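Local structure of peptide-binding protein (Photobacterium damsela subsp. piscicida, 6SQX) at residues T25-I30 / D446-G451; I309-G314 / G435-T440. The protein is a secreted NlpC/P60 endopeptidase that cleaves the peptidoglycan of potentially competing bacteria. All blocks are in the same frame, centred on the assembly; numbering follows the deposited sequence.

Contact 1: residues T25-I30 / D446-G451; sequences TIPIEI and DAFTEG. With EDO (1,2-ethanediol), chain K; EDO (1,2-ethanediol), chain R.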
loop_
_atom_site.group_PDB
_atom_site.type_symbol
_atom_site.label_atom_id
_atom_site.label_comp_id
_atom_site.label_asym_id
_atom_site.label_seq_id
_atom_site.Cartn_x
_atom_site.Cartn_y
_atom_site.Cartn_z
ATOM N N THR A 25 -15.206 18.580 7.241
ATOM C CA THR A 25 -15.520 17.617 6.185
ATOM C C THR A 25 -15.847 18.354 4.886
ATOM O O THR A 25 -16.307 19.500 4.903
ATOM C CB THR A 25 -16.715 16.754 6.565
ATOM O OG1 THR A 25 -17.850 17.641 6.741
ATOM C CG2 THR A 25 -16.419 15.971 7.836
ATOM N N ILE A 26 -15.569 17.708 3.758
ATOM C CA ILE A 26 -16.042 18.214 2.471
ATOM C C ILE A 26 -16.847 17.138 1.751
ATOM O O ILE A 26 -16.585 15.935 1.919
ATOM C CB ILE A 26 -14.884 18.758 1.598
ATOM C CG1 ILE A 26 -13.712 17.744 1.453
ATOM C CG2 ILE A 26 -14.425 20.141 2.087
ATOM C CD1 ILE A 26 -12.812 18.072 0.247
ATOM N N PRO A 27 -17.797 17.543 0.915
ATOM C CA PRO A 27 -18.624 16.571 0.189
ATOM C C PRO A 27 -17.813 15.783 -0.829
ATOM O O PRO A 27 -16.764 16.237 -1.307
ATOM C CB PRO A 27 -19.636 17.462 -0.547
ATOM C CG PRO A 27 -19.733 18.696 0.284
ATOM C CD PRO A 27 -18.290 18.932 0.775
ATOM N N ILE A 28 -18.337 14.602 -1.186
ATOM C CA ILE A 28 -17.888 13.888 -2.377
ATOM C C ILE A 28 -18.272 14.711 -3.599
ATOM O O ILE A 28 -19.370 15.283 -3.660
ATOM C CB ILE A 28 -18.541 12.497 -2.429
ATOM C CG1 ILE A 28 -18.116 11.685 -1.206
ATOM C CG2 ILE A 28 -18.148 11.750 -3.711
ATOM C CD1 ILE A 28 -18.741 10.263 -1.145
ATOM N N GLU A 29 -17.371 14.815 -4.579
ATOM C CA GLU A 29 -17.561 15.765 -5.677
ATOM C C GLU A 29 -18.101 15.143 -6.951
ATOM O O GLU A 29 -19.032 15.686 -7.560
ATOM C CB GLU A 29 -16.235 16.458 -6.007
ATOM C CG GLU A 29 -15.721 17.326 -4.860
ATOM C CD GLU A 29 -14.476 18.071 -5.215
ATOM O OE1 GLU A 29 -14.557 19.133 -5.872
ATOM O OE2 GLU A 29 -13.392 17.561 -4.878
ATOM N N ILE A 30 -17.550 14.021 -7.384
ATOM C CA ILE A 30 -17.886 13.446 -8.679
ATOM C C ILE A 30 -18.424 12.017 -8.525
ATOM O O ILE A 30 -18.414 11.429 -7.444
ATOM C CB ILE A 30 -16.727 13.534 -9.688
ATOM C CG1 ILE A 30 -15.487 12.802 -9.171
ATOM C CG2 ILE A 30 -16.443 14.993 -9.974
ATOM C CD1 ILE A 30 -14.333 12.844 -10.171
ATOM N N ASP A 446 -11.167 21.749 -4.616
ATOM C CA ASP A 446 -11.047 23.091 -5.193
ATOM C C ASP A 446 -12.412 23.730 -5.378
ATOM O O ASP A 446 -12.543 24.960 -5.279
ATOM C CB ASP A 446 -10.339 23.054 -6.554
ATOM C CG ASP A 446 -8.823 22.979 -6.459
ATOM O OD1 ASP A 446 -8.268 22.971 -5.352
ATOM O OD2 ASP A 446 -8.203 22.940 -7.536
ATOM N N ALA A 447 -13.440 22.913 -5.620
ATOM C CA ALA A 447 -14.784 23.434 -5.800
ATOM C C ALA A 447 -15.313 24.125 -4.556
ATOM O O ALA A 447 -16.224 24.954 -4.676
ATOM C CB ALA A 447 -15.737 22.296 -6.178
ATOM N N PHE A 448 -14.755 23.835 -3.385
ATOM C CA PHE A 448 -15.209 24.363 -2.108
ATOM C C PHE A 448 -14.337 25.503 -1.607
ATOM O O PHE A 448 -14.553 26.012 -0.497
ATOM C CB PHE A 448 -15.268 23.227 -1.083
ATOM C CG PHE A 448 -15.986 22.019 -1.596
ATOM C CD1 PHE A 448 -17.301 22.111 -2.045
ATOM C CD2 PHE A 448 -15.355 20.776 -1.646
ATOM C CE1 PHE A 448 -17.962 20.976 -2.570
ATOM C CE2 PHE A 448 -16.018 19.651 -2.131
ATOM C CZ PHE A 448 -17.325 19.759 -2.609
ATOM N N THR A 449 -13.391 25.950 -2.437
ATOM C CA THR A 449 -12.442 26.972 -2.008
ATOM C C THR A 449 -13.156 28.249 -1.588
ATOM O O THR A 449 -12.854 28.819 -0.536
ATOM C CB THR A 449 -11.467 27.261 -3.141
ATOM O OG1 THR A 449 -10.713 26.072 -3.427
ATOM C CG2 THR A 449 -10.501 28.383 -2.745
ATOM N N GLU A 450 -14.115 28.711 -2.398
ATOM C CA GLU A 450 -14.801 29.956 -2.076
ATOM C C GLU A 450 -15.586 29.830 -0.773
ATOM O O GLU A 450 -15.497 30.695 0.099
ATOM C CB GLU A 450 -15.707 30.378 -3.227
ATOM C CG GLU A 450 -16.398 31.690 -3.015
ATOM C CD GLU A 450 -17.343 32.039 -4.144
ATOM O OE1 GLU A 450 -17.425 31.270 -5.142
ATOM O OE2 GLU A 450 -18.019 33.085 -4.021
ATOM N N GLY A 451 -16.337 28.731 -0.604
ATOM C CA GLY A 451 -17.102 28.554 0.626
ATOM C C GLY A 451 -16.214 28.455 1.854
ATOM O O GLY A 451 -16.512 29.035 2.903
HETATM C C1 EDO K . -21.284 17.370 -5.099
HETATM O O1 EDO K . -20.939 17.516 -6.485
HETATM C C2 EDO K . -20.692 18.554 -4.347
HETATM O O2 EDO K . -21.070 19.754 -5.040
HETATM C C1 EDO R . -21.876 12.391 -7.043
HETATM O O1 EDO R . -21.584 11.684 -5.832
HETATM C C2 EDO R . -21.804 13.865 -6.688
HETATM O O2 EDO R . -22.057 13.984 -5.282
HETATM O O HOH W 1 -12.530 20.311 -7.024
#

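Contact 2: residues I309-G314 / G435-T440; sequences IGMPYG and GQTLIT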
loop_
_atom_site.group_PDB
_atom_site.type_symbol
_atom_site.label_atom_id
_atom_site.label_comp_id
_atom_site.label_asym_id
_atom_site.label_seq_id
_atom_site.Cartn_x
_atom_site.Cartn_y
_atom_site.Cartn_z
ATOM N N ILE A 309 -13.773 1.785 -3.508
ATOM C CA ILE A 309 -14.350 3.080 -3.183
ATOM C C ILE A 309 -15.092 2.982 -1.867
ATOM O O ILE A 309 -15.859 2.034 -1.636
ATOM C CB ILE A 309 -15.262 3.567 -4.312
ATOM C CG1 ILE A 309 -14.443 3.860 -5.600
ATOM C CG2 ILE A 309 -16.102 4.769 -3.839
ATOM C CD1 ILE A 309 -15.283 4.236 -6.852
ATOM N N GLY A 310 -14.860 3.949 -0.998
ATOM C CA GLY A 310 -15.440 3.972 0.320
ATOM C C GLY A 310 -14.614 3.288 1.402
ATOM O O GLY A 310 -14.963 3.408 2.598
ATOM N N MET A 311 -13.514 2.581 1.045
ATOM C CA MET A 311 -12.653 2.034 2.087
ATOM C C MET A 311 -12.044 3.169 2.908
ATOM O O MET A 311 -11.526 4.130 2.325
ATOM C CB MET A 311 -11.539 1.280 1.389
ATOM C CG MET A 311 -10.475 0.790 2.363
ATOM S SD MET A 311 -9.209 -0.304 1.636
ATOM C CE MET A 311 -8.574 0.707 0.279
ATOM N N PRO A 312 -12.137 3.140 4.229
ATOM C CA PRO A 312 -11.525 4.215 5.025
ATOM C C PRO A 312 -10.034 4.333 4.728
ATOM O O PRO A 312 -9.355 3.353 4.398
ATOM C CB PRO A 312 -11.750 3.770 6.483
ATOM C CG PRO A 312 -12.893 2.782 6.414
ATOM C CD PRO A 312 -12.784 2.108 5.068
ATOM N N TYR A 313 -9.528 5.562 4.873
ATOM C CA TYR A 313 -8.080 5.810 4.794
ATOM C C TYR A 313 -7.407 5.239 6.035
ATOM O O TYR A 313 -7.692 5.656 7.165
ATOM C CB TYR A 313 -7.847 7.319 4.738
ATOM C CG TYR A 313 -6.365 7.683 4.626
ATOM C CD1 TYR A 313 -5.551 7.772 5.774
ATOM C CD2 TYR A 313 -5.788 7.883 3.368
ATOM C CE1 TYR A 313 -4.205 8.090 5.667
ATOM C CE2 TYR A 313 -4.436 8.190 3.255
ATOM C CZ TYR A 313 -3.677 8.275 4.399
ATOM O OH TYR A 313 -2.298 8.595 4.306
ATOM N N GLY A 314 -6.458 4.315 5.812
ATOM C CA GLY A 314 -5.676 3.765 6.911
ATOM C C GLY A 314 -4.192 4.058 6.726
ATOM O O GLY A 314 -3.554 3.413 5.881
ATOM N N GLY A 435 -10.901 11.125 3.773
ATOM C CA GLY A 435 -10.799 10.007 4.693
ATOM C C GLY A 435 -11.265 8.672 4.156
ATOM O O GLY A 435 -11.500 7.751 4.962
ATOM N N GLN A 436 -11.375 8.534 2.839
ATOM C CA GLN A 436 -11.841 7.299 2.205
ATOM C C GLN A 436 -11.339 7.284 0.776
ATOM O O GLN A 436 -11.091 8.348 0.192
ATOM C CB GLN A 436 -13.382 7.138 2.202
ATOM C CG GLN A 436 -14.123 8.319 1.586
ATOM C CD GLN A 436 -15.624 8.093 1.443
ATOM O OE1 GLN A 436 -16.049 7.136 0.804
ATOM N NE2 GLN A 436 -16.421 8.984 2.023
ATOM N N THR A 437 -11.198 6.078 0.217
ATOM C CA THR A 437 -10.831 5.945 -1.187
ATOM C C THR A 437 -11.963 6.455 -2.072
ATOM O O THR A 437 -13.138 6.065 -1.898
ATOM C CB THR A 437 -10.513 4.471 -1.517
ATOM O OG1 THR A 437 -9.239 4.124 -0.917
ATOM C CG2 THR A 437 -10.422 4.178 -3.005
ATOM N N LEU A 438 -11.619 7.276 -3.060
ATOM C CA LEU A 438 -12.594 7.869 -3.970
ATOM C C LEU A 438 -11.979 8.092 -5.333
ATOM O O LEU A 438 -10.743 8.141 -5.483
ATOM C CB LEU A 438 -13.055 9.252 -3.505
ATOM C CG LEU A 438 -13.875 9.354 -2.229
ATOM C CD1 LEU A 438 -14.083 10.840 -1.960
ATOM C CD2 LEU A 438 -15.236 8.635 -2.354
ATOM N N ILE A 439 -12.837 8.270 -6.334
ATOM C CA ILE A 439 -12.427 8.945 -7.572
ATOM C C ILE A 439 -12.638 10.440 -7.367
ATOM O O ILE A 439 -13.723 10.850 -6.955
ATOM C CB ILE A 439 -13.226 8.448 -8.785
ATOM C CG1 ILE A 439 -13.055 6.933 -8.947
ATOM C CG2 ILE A 439 -12.787 9.188 -10.074
ATOM C CD1 ILE A 439 -14.104 6.327 -9.865
ATOM N N THR A 440 -11.601 11.262 -7.544
ATOM C CA THR A 440 -11.722 12.683 -7.262
ATOM C C THR A 440 -11.123 13.504 -8.397
ATOM O O THR A 440 -10.280 13.012 -9.155
ATOM C CB THR A 440 -10.988 13.073 -5.967
ATOM O OG1 THR A 440 -9.571 12.945 -6.187
ATOM C CG2 THR A 440 -11.350 12.216 -4.809
HETATM O O HOH W 2 -8.483 3.959 1.729
#

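Contact 1: residues T25-I30 / D446-G451
The Phe448 ring carries Pro27 on one face, where a CH-pi contact puts CD of Pro27 3.8 Å from the ring centroid, displaced toward the rim. At the ring edge, in its plane, lies C2 of an ethanediol that probably came from the crystallisation liquor. Ile26 and Glu29 approach obliquely. CB of Ile26 comes within 3.8 Å of Phe448 CD2 from the Pro27 side of the ring plane. CG of Glu29 meets Phe448 CE2 at 3.6 Å from the other side. Its carboxylate is turned 46° from the ring.

This is a surface contact. The loop after strand 23-25 passes the turn that starts helix 449-453, and strand 23-25 is an outermost strand of a four-stranded mixed sheet. Phe448 ends the 3-10 segment 446-448 and stands at the N-cap position of helix 449-453. Thr449 closes this turn on itself: its OG1 (2.8 Å) and N both donate to Asp446 O, from the same face of that carbonyl.

Glu29, extended beyond CG (chi2 -176°), runs past the ring in the opposite direction and brings OE1 to 3.4 Å from Ala447 CB. A water donates to Glu29 OE1 at 2.6 Å and accepts from Ala447 N at 3.1 Å. OE1 is also hydrogen-bonded to Tyr405 OH and OE2 to Gly445 N, so both oxygens are held. Glu29 O accepts from O1 of the same ethanediol at 2.9 Å.

Contact 2: residues I309-G314 / G435-T440
Pro312 and Gln436 face each other in a single antiparallel beta bridge, as a non-hydrogen-bonded pair. The bridge joins the loop between helices 298-308 and 326-334 to the lead-in of strand 438-441, an outermost strand of the six-stranded sheet in this papain-like NlpC/P60 domain. On one side of the pair, Thr437 N donates to Met311 O. Gly310 N in turn donates to Thr437 O at 2.9 Å. Gly310 and Met311 thus both lie opposite Thr437, in an arrangement like a G1 beta bulge.

The tight side is the interior. CE of Met311 lies 3.7 Å from Thr437 OG1; a bend at the end of the chain (chi3 55°) turns the methyl group that way. Leu327 of helix 326-334 covers both side chains. Ile309 reaches along the strand, and its CD1 meets CD1 of Ile439 at 3.9 Å. A water sits beside the bridge, hydrogen-bonded to Thr437 OG1 at 2.8 Å and probably also donating to Met311 O.

The other side is looser and more open to solvent. Here Pro312 is exposed, and its CB points away from the strand. Gln436, with CG wedged between its own N and carbonyl carbon (chi1 54°), brings only the OE1 side of its amide to Gly310, 3.3 Å from CA.

At the far end, the Tyr313 ring leads away from the strand, and its OH is hydrogen-bonded to OD1 of the cysteinesulfonic acid at position 324. Tyr313 N donates to Gly435 O at 2.9 Å, from about 60° out of the plane of that carbonyl.

Overall arrangement
The centres of the two contacts are about 15 Å apart, and contact 2 is nested in the chain loop that contact 1 closes. They touch directly. CG1 of Ile30 lies 3.4 Å from Ile439 O, and CD1 of Ile28 packs 4.0 Å from Leu438 CD2. Gln32 ties them further, since its NE2 bonds both Ile30 O and Ile439 O. Residues 28-30 therefore pack along strand 438-441, whose lead-in carries contact 2. Contact 2 adjoins the modified cysteine 324, near the start of helix 326-334. An ethanediol, probably from the crystallisation liquor, sits about 6 Å from the Tyr313 side chain. Contact 1 is at the surface, its centre about 26 Å from the centre of the chain.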